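Local coordinates for protein fatty acid amide hydrolase (PDB 6KVR) that probably hydrolyses monocarboxylic acid amides to the carboxylate and ammonium, as a member of the amidase signature family, at residues Asp60-Val65 and Phe224-Ser229; Ser99-Phe104 and Glu135-Phe140; Asp165-Gly170 and Val177-Ser182; Val344-Asp349 and Ala375-Phe380. One frame throughout, in Å; residues are numbered along the deposited sequence.

Contact 1 of 4, residues Asp60-Val65 and Phe224-Ser229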
loop_
_atom_site.group_PDB
_atom_site.type_symbol
_atom_site.label_atom_id
_atom_site.label_comp_id
_atom_site.label_asym_id
_atom_site.label_seq_id
_atom_site.Cartn_x
_atom_site.Cartn_y
_atom_site.Cartn_z
ATOM N N ASP A 60 -9.029 -43.861 13.905
ATOM C CA ASP A 60 -9.419 -44.661 12.760
ATOM C C ASP A 60 -9.318 -43.924 11.433
ATOM O O ASP A 60 -9.633 -44.515 10.393
ATOM C CB ASP A 60 -10.852 -45.136 12.966
ATOM C CG ASP A 60 -10.918 -46.466 13.680
ATOM O OD1 ASP A 60 -11.730 -47.322 13.267
ATOM O OD2 ASP A 60 -10.140 -46.659 14.646
ATOM N N GLN A 61 -8.905 -42.654 11.436
ATOM C CA GLN A 61 -8.870 -41.858 10.208
ATOM C C GLN A 61 -10.254 -41.826 9.564
ATOM O O GLN A 61 -10.399 -41.971 8.353
ATOM C CB GLN A 61 -7.819 -42.390 9.231
ATOM C CG GLN A 61 -6.435 -42.467 9.856
ATOM C CD GLN A 61 -5.338 -42.846 8.872
ATOM O OE1 GLN A 61 -5.032 -42.102 7.931
ATOM N NE2 GLN A 61 -4.723 -44.010 9.097
ATOM N N PHE A 62 -11.279 -41.686 10.401
ATOM C CA PHE A 62 -12.661 -41.628 9.947
ATOM C C PHE A 62 -12.841 -40.517 8.911
ATOM O O PHE A 62 -12.367 -39.395 9.105
ATOM C CB PHE A 62 -13.557 -41.402 11.175
ATOM C CG PHE A 62 -15.032 -41.542 10.911
ATOM C CD1 PHE A 62 -15.627 -42.788 10.860
ATOM C CD2 PHE A 62 -15.828 -40.417 10.751
ATOM C CE1 PHE A 62 -16.995 -42.913 10.636
ATOM C CE2 PHE A 62 -17.188 -40.535 10.520
ATOM C CZ PHE A 62 -17.773 -41.788 10.464
ATOM N N ASN A 63 -13.504 -40.841 7.790
ATOM C CA ASN A 63 -13.838 -39.857 6.756
ATOM C C ASN A 63 -15.261 -39.382 7.033
ATOM O O ASN A 63 -16.229 -40.037 6.635
ATOM C CB ASN A 63 -13.697 -40.462 5.358
ATOM C CG ASN A 63 -14.079 -39.489 4.232
ATOM O OD1 ASN A 63 -14.823 -38.525 4.433
ATOM N ND2 ASN A 63 -13.575 -39.760 3.032
ATOM N N ALA A 64 -15.391 -38.236 7.716
ATOM C CA ALA A 64 -16.721 -37.773 8.100
ATOM C C ALA A 64 -17.553 -37.366 6.890
ATOM O O ALA A 64 -18.779 -37.511 6.910
ATOM C CB ALA A 64 -16.625 -36.615 9.094
ATOM N N VAL A 65 -16.920 -36.872 5.828
ATOM C CA VAL A 65 -17.681 -36.465 4.645
ATOM C C VAL A 65 -18.339 -37.677 3.987
ATOM O O VAL A 65 -19.500 -37.622 3.563
ATOM C CB VAL A 65 -16.765 -35.710 3.663
ATOM C CG1 VAL A 65 -17.487 -35.442 2.337
ATOM C CG2 VAL A 65 -16.280 -34.409 4.299
ATOM N N PHE A 224 -12.262 -34.958 5.984
ATOM C CA PHE A 224 -12.064 -36.116 5.114
ATOM C C PHE A 224 -11.237 -37.220 5.765
ATOM O O PHE A 224 -11.145 -38.322 5.210
ATOM C CB PHE A 224 -11.392 -35.683 3.801
ATOM C CG PHE A 224 -12.300 -34.910 2.887
ATOM C CD1 PHE A 224 -13.102 -35.568 1.961
ATOM C CD2 PHE A 224 -12.369 -33.523 2.967
ATOM C CE1 PHE A 224 -13.950 -34.850 1.115
ATOM C CE2 PHE A 224 -13.212 -32.799 2.135
ATOM C CZ PHE A 224 -14.004 -33.464 1.206
ATOM N N ASN A 225 -10.644 -36.946 6.918
ATOM C CA ASN A 225 -9.820 -37.882 7.663
ATOM C C ASN A 225 -9.631 -37.265 9.034
ATOM O O ASN A 225 -8.815 -36.347 9.187
ATOM C CB ASN A 225 -8.474 -38.117 6.963
ATOM C CG ASN A 225 -7.576 -39.113 7.707
ATOM O OD1 ASN A 225 -7.633 -39.232 8.928
ATOM N ND2 ASN A 225 -6.734 -39.827 6.959
ATOM N N LEU A 226 -10.384 -37.742 10.027
ATOM C CA LEU A 226 -10.424 -37.099 11.335
ATOM C C LEU A 226 -9.139 -37.263 12.133
ATOM O O LEU A 226 -9.005 -36.632 13.190
ATOM C CB LEU A 226 -11.601 -37.624 12.152
ATOM C CG LEU A 226 -12.995 -37.130 11.758
ATOM C CD1 LEU A 226 -14.057 -37.739 12.688
ATOM C CD2 LEU A 226 -13.077 -35.616 11.789
ATOM N N LEU A 227 -8.188 -38.079 11.684
ATOM C CA LEU A 227 -6.892 -38.037 12.354
ATOM C C LEU A 227 -6.136 -36.748 12.015
ATOM O O LEU A 227 -5.363 -36.243 12.846
ATOM C CB LEU A 227 -6.061 -39.270 11.992
ATOM C CG LEU A 227 -4.621 -39.335 12.537
ATOM C CD1 LEU A 227 -4.571 -39.421 14.060
ATOM C CD2 LEU A 227 -3.865 -40.501 11.930
ATOM N N LEU A 228 -6.365 -36.181 10.827
ATOM C CA LEU A 228 -5.548 -35.069 10.354
ATOM C C LEU A 228 -6.079 -33.718 10.825
ATOM O O LEU A 228 -7.257 -33.553 11.156
ATOM C CB LEU A 228 -5.450 -35.069 8.825
ATOM C CG LEU A 228 -5.131 -36.468 8.272
ATOM C CD1 LEU A 228 -5.117 -36.445 6.758
ATOM C CD2 LEU A 228 -3.790 -37.005 8.853
ATOM N N SER A 229 -5.176 -32.741 10.847
ATOM C CA SER A 229 -5.563 -31.358 11.072
ATOM C C SER A 229 -6.353 -30.811 9.886
ATOM O O SER A 229 -6.122 -31.177 8.730
ATOM C CB SER A 229 -4.320 -30.501 11.288
ATOM O OG SER A 229 -4.604 -29.145 11.020
#
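Gln61, just past helix 54-59, closes its end in a Schellman motif and lays its extended side chain alongside that of Asn225. The two side chains point the same way, their amide planes 31° apart, and Asn225 ND2 donates to Gln61 OE1 over 3.0 Å, in the plane of the acceptor carbonyl and on a lone pair. Both ends of the Gln61 amide are also held by the loop at Ser534 and Val537, and Asn225 ND2 reaches the carbonyl of Val537. Lower down, Gln61 CG rests 3.8 Å from Leu227 CD2. Phe62 follows with a backbone bond, its O accepting from Leu226 N at 2.7 Å, while ring atom CD2 meets Leu226 CD1 at 3.7 Å. Asn63, the N-cap of helix 64-70, turns OD1 to the backbone N of Asp66, and its CG lies 3.3 Å from Phe224 O. Val65 then sets CG2 over the centre of the Phe224 ring, a CH-pi contact 3.9 Å from the centroid and 7° off the normal. In segment 224-229, Asn225 OD1 takes the N-H of Leu227 in an Asx turn, inside the type I turn from Asn225 to Leu228. With its oxygen fixing the turn and its nitrogen shared between Gln61 and Val537, the Asn225 amide is set in rotation, and both amides are satisfied at a partly buried junction.

Contact 2 of 4, residues Ser99-Phe104 and Glu135-Phe140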
loop_
_atom_site.group_PDB
_atom_site.type_symbol
_atom_site.label_atom_id
_atom_site.label_comp_id
_atom_site.label_asym_id
_atom_site.label_seq_id
_atom_site.Cartn_x
_atom_site.Cartn_y
_atom_site.Cartn_z
ATOM N N SER A 99 -37.117 -20.093 0.238
ATOM C CA SER A 99 -37.121 -19.148 1.333
ATOM C C SER A 99 -35.725 -19.068 1.946
ATOM O O SER A 99 -34.906 -19.983 1.820
ATOM C CB SER A 99 -38.155 -19.551 2.385
ATOM O OG SER A 99 -37.664 -20.564 3.241
ATOM N N SER A 100 -35.437 -17.935 2.579
ATOM C CA SER A 100 -34.169 -17.832 3.293
ATOM C C SER A 100 -34.166 -18.762 4.488
ATOM O O SER A 100 -33.146 -19.392 4.792
ATOM C CB SER A 100 -33.911 -16.392 3.735
ATOM O OG SER A 100 -33.599 -15.599 2.621
ATOM N N VAL A 101 -35.315 -18.880 5.156
ATOM C CA VAL A 101 -35.422 -19.724 6.340
ATOM C C VAL A 101 -35.059 -21.171 6.009
ATOM O O VAL A 101 -34.239 -21.797 6.694
ATOM C CB VAL A 101 -36.835 -19.618 6.931
ATOM C CG1 VAL A 101 -37.054 -20.714 7.970
ATOM C CG2 VAL A 101 -37.047 -18.223 7.531
ATOM N N GLU A 102 -35.662 -21.726 4.958
ATOM C CA GLU A 102 -35.388 -23.114 4.616
ATOM C C GLU A 102 -33.924 -23.307 4.212
ATOM O O GLU A 102 -33.300 -24.310 4.580
ATOM C CB GLU A 102 -36.374 -23.558 3.534
ATOM C CG GLU A 102 -35.879 -23.548 2.117
ATOM C CD GLU A 102 -36.976 -23.936 1.129
ATOM O OE1 GLU A 102 -37.477 -25.089 1.191
ATOM O OE2 GLU A 102 -37.352 -23.072 0.308
ATOM N N VAL A 103 -33.339 -22.332 3.509
ATOM C CA VAL A 103 -31.928 -22.435 3.151
ATOM C C VAL A 103 -31.055 -22.386 4.401
ATOM O O VAL A 103 -30.076 -23.132 4.518
ATOM C CB VAL A 103 -31.555 -21.339 2.141
ATOM C CG1 VAL A 103 -30.032 -21.158 2.069
ATOM C CG2 VAL A 103 -32.122 -21.689 0.772
ATOM N N PHE A 104 -31.425 -21.550 5.376
ATOM C CA PHE A 104 -30.653 -21.464 6.612
ATOM C C PHE A 104 -30.702 -22.763 7.409
ATOM O O PHE A 104 -29.677 -23.218 7.932
ATOM C CB PHE A 104 -31.165 -20.314 7.471
ATOM C CG PHE A 104 -30.494 -20.237 8.806
ATOM C CD1 PHE A 104 -29.198 -19.759 8.914
ATOM C CD2 PHE A 104 -31.138 -20.687 9.942
ATOM C CE1 PHE A 104 -28.584 -19.702 10.139
ATOM C CE2 PHE A 104 -30.527 -20.635 11.167
ATOM C CZ PHE A 104 -29.247 -20.151 11.273
ATOM N N GLU A 135 -36.003 -12.146 9.011
ATOM C CA GLU A 135 -35.978 -10.773 8.516
ATOM C C GLU A 135 -35.762 -10.740 7.013
ATOM O O GLU A 135 -36.418 -9.974 6.304
ATOM C CB GLU A 135 -34.883 -9.966 9.216
ATOM C CG GLU A 135 -34.803 -10.160 10.703
ATOM C CD GLU A 135 -33.756 -9.262 11.359
ATOM O OE1 GLU A 135 -33.593 -8.106 10.913
ATOM O OE2 GLU A 135 -33.075 -9.727 12.302
ATOM N N ARG A 136 -34.852 -11.576 6.513
ATOM C CA ARG A 136 -34.609 -11.628 5.077
ATOM C C ARG A 136 -35.893 -11.930 4.322
ATOM O O ARG A 136 -36.213 -11.276 3.322
ATOM C CB ARG A 136 -33.550 -12.682 4.756
ATOM C CG ARG A 136 -32.192 -12.377 5.332
ATOM C CD ARG A 136 -31.678 -11.055 4.794
ATOM N NE ARG A 136 -30.334 -10.791 5.282
ATOM C CZ ARG A 136 -30.064 -10.123 6.391
ATOM N NH1 ARG A 136 -31.034 -9.626 7.150
ATOM N NH2 ARG A 136 -28.791 -9.939 6.739
ATOM N N ASP A 137 -36.649 -12.916 4.799
ATOM C CA ASP A 137 -37.870 -13.294 4.102
ATOM C C ASP A 137 -38.941 -12.220 4.269
ATOM O O ASP A 137 -39.670 -11.918 3.317
ATOM C CB ASP A 137 -38.357 -14.657 4.603
ATOM C CG ASP A 137 -37.569 -15.838 3.990
ATOM O OD1 ASP A 137 -37.028 -15.706 2.858
ATOM O OD2 ASP A 137 -37.479 -16.900 4.649
ATOM N N ASN A 138 -39.027 -11.606 5.459
ATOM C CA ASN A 138 -39.937 -10.475 5.646
ATOM C C ASN A 138 -39.643 -9.369 4.646
ATOM O O ASN A 138 -40.558 -8.824 4.014
ATOM C CB ASN A 138 -39.826 -9.924 7.060
ATOM C CG ASN A 138 -40.348 -10.885 8.096
ATOM O OD1 ASN A 138 -40.031 -10.763 9.282
ATOM N ND2 ASN A 138 -41.138 -11.867 7.654
ATOM N N TYR A 139 -38.363 -9.021 4.499
ATOM C CA TYR A 139 -37.976 -7.969 3.570
ATOM C C TYR A 139 -38.381 -8.326 2.146
ATOM O O TYR A 139 -38.878 -7.473 1.401
ATOM C CB TYR A 139 -36.467 -7.732 3.679
ATOM C CG TYR A 139 -35.941 -6.579 2.857
ATOM C CD1 TYR A 139 -35.712 -6.727 1.491
ATOM C CD2 TYR A 139 -35.647 -5.358 3.445
ATOM C CE1 TYR A 139 -35.228 -5.697 0.736
ATOM C CE2 TYR A 139 -35.159 -4.313 2.692
ATOM C CZ TYR A 139 -34.952 -4.492 1.336
ATOM O OH TYR A 139 -34.469 -3.467 0.563
ATOM N N PHE A 140 -38.176 -9.584 1.752
ATOM C CA PHE A 140 -38.511 -10.003 0.395
ATOM C C PHE A 140 -40.012 -9.889 0.135
ATOM O O PHE A 140 -40.434 -9.443 -0.941
ATOM C CB PHE A 140 -38.037 -11.437 0.162
ATOM C CG PHE A 140 -38.213 -11.911 -1.248
ATOM C CD1 PHE A 140 -37.396 -11.438 -2.256
ATOM C CD2 PHE A 140 -39.190 -12.831 -1.561
ATOM C CE1 PHE A 140 -37.557 -11.880 -3.554
ATOM C CE2 PHE A 140 -39.355 -13.278 -2.849
ATOM C CZ PHE A 140 -38.538 -12.807 -3.847
#
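Asp137 reaches from helix 126-143 to the first turn of helix 100-118, and its carboxylate takes up backbone N-H groups that have no carbonyl of a preceding turn to pair with. From CB, the side chain runs toward the other helix. CG stands beside the backbone N of Asp137 and anti to its carbonyl carbon (chi1 -79°), which carries the carboxylate across to Ser100, the nearest residue in CA spacing. OD1 receives the N-H of Ser100 at 2.8 Å on its syn lone pair, in a nearly straight bond, and also lies 3.3 Å from Ser100 CB. OD2 takes the N-H of Val101 at 3.0 Å, from the syn side but 27° out of the carboxylate plane. The same oxygen has Val101 CG2 at 3.2 Å, the valine side chain crossing the aspartate at about a right angle. Behind it, Arg136 offers CB to Ser100 OG, then bends away so that its guanidinium binds the carbonyls of Gly194 and Ala195.

The helix start is closed from its own side as well: Ser99 OG accepts from Glu102 N at 2.9 Å, and Glu102 OE2 accepts from Ser99 N, a capping box. The two helix segments run nearly antiparallel, at 155°, with axes 9.6 Å apart. Three successive residues at this N terminus thus have their backbone N-H bound by carboxylate oxygens, and the positive end of the helix dipole would be expected to favour the ionised form of Asp137.

Contact 3 of 4, residues Asp165-Gly170 and Val177-Ser182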
loop_
_atom_site.group_PDB
_atom_site.type_symbol
_atom_site.label_atom_id
_atom_site.label_comp_id
_atom_site.label_asym_id
_atom_site.label_seq_id
_atom_site.Cartn_x
_atom_site.Cartn_y
_atom_site.Cartn_z
ATOM N N ASP A 165 -21.278 -7.074 19.910
ATOM C CA ASP A 165 -21.847 -7.509 21.177
ATOM C C ASP A 165 -21.511 -8.954 21.505
ATOM O O ASP A 165 -22.236 -9.593 22.259
ATOM C CB ASP A 165 -23.360 -7.299 21.219
ATOM C CG ASP A 165 -23.727 -5.827 21.181
ATOM O OD1 ASP A 165 -22.931 -5.030 21.724
ATOM O OD2 ASP A 165 -24.779 -5.466 20.602
ATOM N N LYS A 166 -20.404 -9.474 20.986
ATOM C CA LYS A 166 -19.971 -10.823 21.317
ATOM C C LYS A 166 -18.483 -10.831 21.618
ATOM O O LYS A 166 -17.723 -10.017 21.086
ATOM C CB LYS A 166 -20.287 -11.797 20.198
ATOM C CG LYS A 166 -21.700 -12.292 20.276
ATOM C CD LYS A 166 -22.071 -13.131 19.082
ATOM C CE LYS A 166 -23.472 -13.714 19.259
ATOM N NZ LYS A 166 -24.072 -13.622 17.927
ATOM N N ILE A 167 -18.088 -11.739 22.517
ATOM C CA ILE A 167 -16.679 -11.909 22.829
ATOM C C ILE A 167 -15.903 -12.065 21.540
ATOM O O ILE A 167 -16.295 -12.830 20.651
ATOM C CB ILE A 167 -16.459 -13.135 23.731
ATOM C CG1 ILE A 167 -17.040 -12.916 25.123
ATOM C CG2 ILE A 167 -14.964 -13.458 23.820
ATOM C CD1 ILE A 167 -17.197 -14.253 25.899
ATOM N N THR A 168 -14.793 -11.334 21.438
ATOM C CA THR A 168 -13.855 -11.458 20.332
ATOM C C THR A 168 -12.461 -11.539 20.935
ATOM O O THR A 168 -11.917 -10.532 21.397
ATOM C CB THR A 168 -13.985 -10.285 19.368
ATOM O OG1 THR A 168 -15.339 -10.206 18.929
ATOM C CG2 THR A 168 -13.062 -10.469 18.152
ATOM N N HIS A 169 -11.888 -12.733 20.942
ATOM C CA HIS A 169 -10.654 -12.956 21.664
ATOM C C HIS A 169 -9.481 -13.327 20.778
ATOM O O HIS A 169 -8.337 -13.259 21.246
ATOM C CB HIS A 169 -10.862 -14.045 22.736
ATOM C CG HIS A 169 -11.426 -15.321 22.197
ATOM N ND1 HIS A 169 -10.747 -16.104 21.287
ATOM C CD2 HIS A 169 -12.601 -15.950 22.434
ATOM C CE1 HIS A 169 -11.484 -17.161 20.985
ATOM N NE2 HIS A 169 -12.609 -17.095 21.675
ATOM N N GLY A 170 -9.720 -13.708 19.525
ATOM C CA GLY A 170 -8.622 -14.008 18.614
ATOM C C GLY A 170 -7.706 -15.123 19.075
ATOM O O GLY A 170 -6.519 -15.133 18.709
ATOM N N VAL A 177 -12.577 -11.240 27.700
ATOM C CA VAL A 177 -13.419 -10.172 28.225
ATOM C C VAL A 177 -13.566 -9.019 27.235
ATOM O O VAL A 177 -14.079 -7.960 27.594
ATOM C CB VAL A 177 -12.870 -9.667 29.566
ATOM C CG1 VAL A 177 -12.873 -10.795 30.600
ATOM C CG2 VAL A 177 -11.457 -9.128 29.375
ATOM N N ASN A 178 -13.134 -9.202 25.992
ATOM C CA ASN A 178 -13.192 -8.148 24.988
ATOM C C ASN A 178 -14.472 -8.307 24.171
ATOM O O ASN A 178 -14.606 -9.263 23.402
ATOM C CB ASN A 178 -11.954 -8.203 24.099
ATOM C CG ASN A 178 -11.994 -7.173 22.985
ATOM O OD1 ASN A 178 -12.074 -5.979 23.251
ATOM N ND2 ASN A 178 -11.964 -7.635 21.733
ATOM N N ILE A 179 -15.408 -7.377 24.329
ATOM C CA ILE A 179 -16.683 -7.404 23.620
ATOM C C ILE A 179 -16.818 -6.109 22.825
ATOM O O ILE A 179 -17.188 -5.073 23.371
ATOM C CB ILE A 179 -17.872 -7.580 24.587
ATOM C CG1 ILE A 179 -17.703 -8.827 25.452
ATOM C CG2 ILE A 179 -19.198 -7.644 23.823
ATOM C CD1 ILE A 179 -18.910 -9.119 26.361
ATOM N N PRO A 180 -16.558 -6.138 21.516
ATOM C CA PRO A 180 -16.722 -4.927 20.695
ATOM C C PRO A 180 -18.180 -4.503 20.546
ATOM O O PRO A 180 -19.115 -5.306 20.625
ATOM C CB PRO A 180 -16.133 -5.323 19.336
ATOM C CG PRO A 180 -16.162 -6.835 19.328
ATOM C CD PRO A 180 -16.015 -7.276 20.752
ATOM N N ASN A 181 -18.360 -3.205 20.289
ATOM C CA ASN A 181 -19.676 -2.600 20.098
ATOM C C ASN A 181 -20.192 -2.703 18.671
ATOM O O ASN A 181 -21.307 -2.238 18.404
ATOM C CB ASN A 181 -19.642 -1.116 20.466
ATOM C CG ASN A 181 -19.447 -0.887 21.929
ATOM O OD1 ASN A 181 -18.616 -0.072 22.330
ATOM N ND2 ASN A 181 -20.216 -1.595 22.746
ATOM N N SER A 182 -19.407 -3.254 17.744
ATOM C CA SER A 182 -19.825 -3.280 16.349
ATOM C C SER A 182 -19.071 -4.370 15.596
ATOM O O SER A 182 -18.017 -4.849 16.030
ATOM C CB SER A 182 -19.597 -1.916 15.685
ATOM O OG SER A 182 -18.217 -1.609 15.668
HETATM O O HOH W 1 -23.169 -2.494 21.066
#
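Asn178 and Thr168 hold each other by two bonds in opposite senses. The backbone N of Thr168 donates to Asn178 O at 2.9 Å, almost in line with the carbonyl, and Asn178 ND2 returns a bond to Thr168 O, also 2.9 Å and close to straight at 174°. With CG of Asn178 opposite its own backbone N (chi1 177°), the amide swings to the threonine carbonyl, which lies within 2° of its plane. At the far end, Asp165 N donates to Pro180 O at 2.9 Å.

Between these bonds, aliphatic carbons pack on backbone and on each other: Ile179 CG2 sits 3.5 Å from Asp165 C, and Ile179 CG1 lies 4.2 Å from Ile167 CG1. The ring of Pro180 brings CD within 3.2 Å of Lys166 O while CG meets Thr168 OG1. A water joins Asp165 OD1 to Asn181 O.

Further out, Arg200 binds Thr168 OG1 and the Ile167 carbonyl, while Lys166 turns away to a salt bridge with Glu128 and a cation-pi contact with Phe125. Glu159 takes the N-H groups of His169 and Gly170. The Thr168 side chain is about 9 Å from that of Lys158, predicted to belong to the charge relay system. Neither run is a regular strand, yet a pair of hydrogen bonds between Thr168 and Asn178 fastens one end and a backbone bond plus water the other, with Arg200 fixing the threonine.

Contact 4 of 4, residues Val344-Asp349 and Ala375-Phe380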
loop_
_atom_site.group_PDB
_atom_site.type_symbol
_atom_site.label_atom_id
_atom_site.label_comp_id
_atom_site.label_asym_id
_atom_site.label_seq_id
_atom_site.Cartn_x
_atom_site.Cartn_y
_atom_site.Cartn_z
ATOM N N VAL A 344 1.884 -21.225 -18.006
ATOM C CA VAL A 344 1.924 -21.564 -16.587
ATOM C C VAL A 344 3.338 -22.013 -16.220
ATOM O O VAL A 344 3.854 -22.978 -16.790
ATOM C CB VAL A 344 0.898 -22.655 -16.228
ATOM C CG1 VAL A 344 0.851 -22.845 -14.721
ATOM C CG2 VAL A 344 -0.482 -22.297 -16.744
ATOM N N ALA A 345 3.957 -21.317 -15.269
ATOM C CA ALA A 345 5.215 -21.756 -14.687
ATOM C C ALA A 345 4.939 -22.690 -13.513
ATOM O O ALA A 345 4.042 -22.443 -12.700
ATOM C CB ALA A 345 6.048 -20.552 -14.240
ATOM N N ILE A 346 5.698 -23.781 -13.438
ATOM C CA ILE A 346 5.450 -24.848 -12.476
ATOM C C ILE A 346 6.577 -24.861 -11.461
ATOM O O ILE A 346 7.756 -24.881 -11.834
ATOM C CB ILE A 346 5.332 -26.224 -13.161
ATOM C CG1 ILE A 346 4.414 -26.134 -14.385
ATOM C CG2 ILE A 346 4.807 -27.279 -12.170
ATOM C CD1 ILE A 346 2.971 -25.792 -14.042
ATOM N N ILE A 347 6.219 -24.866 -10.182
ATOM C CA ILE A 347 7.180 -25.089 -9.108
ATOM C C ILE A 347 6.984 -26.524 -8.641
ATOM O O ILE A 347 5.968 -26.845 -8.011
ATOM C CB ILE A 347 7.007 -24.076 -7.965
ATOM C CG1 ILE A 347 7.425 -22.675 -8.430
ATOM C CG2 ILE A 347 7.820 -24.484 -6.730
ATOM C CD1 ILE A 347 7.225 -21.582 -7.375
ATOM N N ARG A 348 7.933 -27.404 -8.974
ATOM C CA ARG A 348 7.896 -28.779 -8.481
ATOM C C ARG A 348 8.514 -28.928 -7.102
ATOM O O ARG A 348 8.222 -29.913 -6.408
ATOM C CB ARG A 348 8.638 -29.725 -9.435
ATOM C CG ARG A 348 8.301 -29.547 -10.890
ATOM C CD ARG A 348 7.260 -30.537 -11.289
ATOM N NE ARG A 348 6.977 -30.514 -12.718
ATOM C CZ ARG A 348 6.268 -31.451 -13.328
ATOM N NH1 ARG A 348 5.798 -32.497 -12.666
ATOM N NH2 ARG A 348 6.014 -31.332 -14.630
ATOM N N ASP A 349 9.365 -27.981 -6.706
ATOM C CA ASP A 349 10.153 -28.036 -5.482
ATOM C C ASP A 349 10.660 -26.622 -5.238
ATOM O O ASP A 349 11.332 -26.049 -6.103
ATOM C CB ASP A 349 11.303 -29.051 -5.628
ATOM C CG ASP A 349 12.126 -29.240 -4.345
ATOM O OD1 ASP A 349 12.710 -28.271 -3.801
ATOM O OD2 ASP A 349 12.188 -30.393 -3.869
ATOM N N ALA A 375 -1.733 -25.865 -23.020
ATOM C CA ALA A 375 -1.089 -24.758 -22.318
ATOM C C ALA A 375 0.424 -24.813 -22.477
ATOM O O ALA A 375 1.032 -25.885 -22.436
ATOM C CB ALA A 375 -1.449 -24.769 -20.830
ATOM N N LYS A 376 1.030 -23.648 -22.662
ATOM C CA LYS A 376 2.479 -23.537 -22.580
ATOM C C LYS A 376 2.893 -23.610 -21.113
ATOM O O LYS A 376 2.502 -22.757 -20.307
ATOM C CB LYS A 376 2.950 -22.231 -23.222
ATOM C CG LYS A 376 4.468 -22.043 -23.296
ATOM C CD LYS A 376 4.790 -20.584 -23.641
ATOM C CE LYS A 376 6.170 -20.386 -24.277
ATOM N NZ LYS A 376 7.315 -20.696 -23.371
ATOM N N ILE A 377 3.659 -24.636 -20.751
ATOM C CA ILE A 377 4.153 -24.778 -19.388
ATOM C C ILE A 377 5.653 -24.515 -19.391
ATOM O O ILE A 377 6.364 -24.870 -20.340
ATOM C CB ILE A 377 3.835 -26.152 -18.757
ATOM C CG1 ILE A 377 4.720 -27.232 -19.346
ATOM C CG2 ILE A 377 2.350 -26.521 -18.898
ATOM C CD1 ILE A 377 5.204 -28.203 -18.300
ATOM N N ILE A 378 6.121 -23.854 -18.340
ATOM C CA ILE A 378 7.531 -23.566 -18.121
ATOM C C ILE A 378 7.917 -24.244 -16.817
ATOM O O ILE A 378 7.234 -24.058 -15.803
ATOM C CB ILE A 378 7.791 -22.047 -18.045
ATOM C CG1 ILE A 378 7.451 -21.363 -19.367
ATOM C CG2 ILE A 378 9.217 -21.754 -17.617
ATOM C CD1 ILE A 378 7.546 -19.851 -19.299
ATOM N N GLU A 379 8.983 -25.049 -16.843
ATOM C CA GLU A 379 9.501 -25.657 -15.621
ATOM C C GLU A 379 10.379 -24.626 -14.923
ATOM O O GLU A 379 11.341 -24.116 -15.509
ATOM C CB GLU A 379 10.267 -26.949 -15.910
ATOM C CG GLU A 379 9.403 -28.101 -16.448
ATOM C CD GLU A 379 8.417 -28.707 -15.423
ATOM O OE1 GLU A 379 8.714 -28.736 -14.208
ATOM O OE2 GLU A 379 7.336 -29.181 -15.846
ATOM N N PHE A 380 10.024 -24.296 -13.685
ATOM C CA PHE A 380 10.462 -23.070 -13.026
ATOM C C PHE A 380 11.184 -23.418 -11.731
ATOM O O PHE A 380 10.595 -24.034 -10.834
ATOM C CB PHE A 380 9.251 -22.175 -12.751
ATOM C CG PHE A 380 9.574 -20.875 -12.082
ATOM C CD1 PHE A 380 10.698 -20.147 -12.441
ATOM C CD2 PHE A 380 8.716 -20.356 -11.122
ATOM C CE1 PHE A 380 10.970 -18.932 -11.831
ATOM C CE2 PHE A 380 8.976 -19.146 -10.512
ATOM C CZ PHE A 380 10.104 -18.434 -10.860
HETATM O O HOH W 2 10.241 -26.458 -9.796
#
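Phe380, Ile346 and Val344 bury the most surface where strands 343-346 and 376-379 run parallel. Phe380 donates its N-H to Ile346 O at 3.0 Å. Its CG stands anti to the backbone N (chi1 -180°), which lays the side chain beside Ile347, with CD2 3.8 Å from Ile347 CG1 and CB 3.9 Å from Ala345 CB. Ile346 in turn gives its N-H to Ile378 O at 2.8 Å and sets CG1 against Ile377 CB. Val344 forms two hydrogen bonds, N donating to Lys376 O and O accepting from Ile378 N at 2.9 Å.

The contact covers nearly as much of Glu379, which remains exposed overall. Arg348 forms a side-on, two-point salt bridge with it, NE to OE1 at 2.9 Å and NH2 to OE2 at 2.8 Å, the two planes 33° apart; Asn364 holds the remaining NH1. A water spans Arg348 N and Phe380 O.

Strand 376-379 is the outermost at this side of the mixed sheet within the chain, and strand 343-346 separates it from strand 462-466. Helix 357-372 completes the beta-alpha-beta unit, packing Val367 on Ile346, Ile377 and Arg348, while Phe454 of helix 434-457 stacks on Phe380.

From the N terminus, the chain leaves helix 54-59 and enters contact 1, which ties the start of helix 64-70 to the loop between strand 221-222 and helix 235-243, closing a loop of 158 residues. Contacts 2 and 3 are nested there in series: contact 2 closes 30 residues and ties the start of helix 100-118 to helix 126-143, and contact 3 closes six within the long loop between strand 155-158 and helix 185-192. Contact 4 opens after contact 1 has closed, joining neighbouring parallel strands at the sheet's edge across 25 residues that hold helix 357-372. None cross or touch. Contacts 3 and 4 lie on opposite sides of the chain's centre.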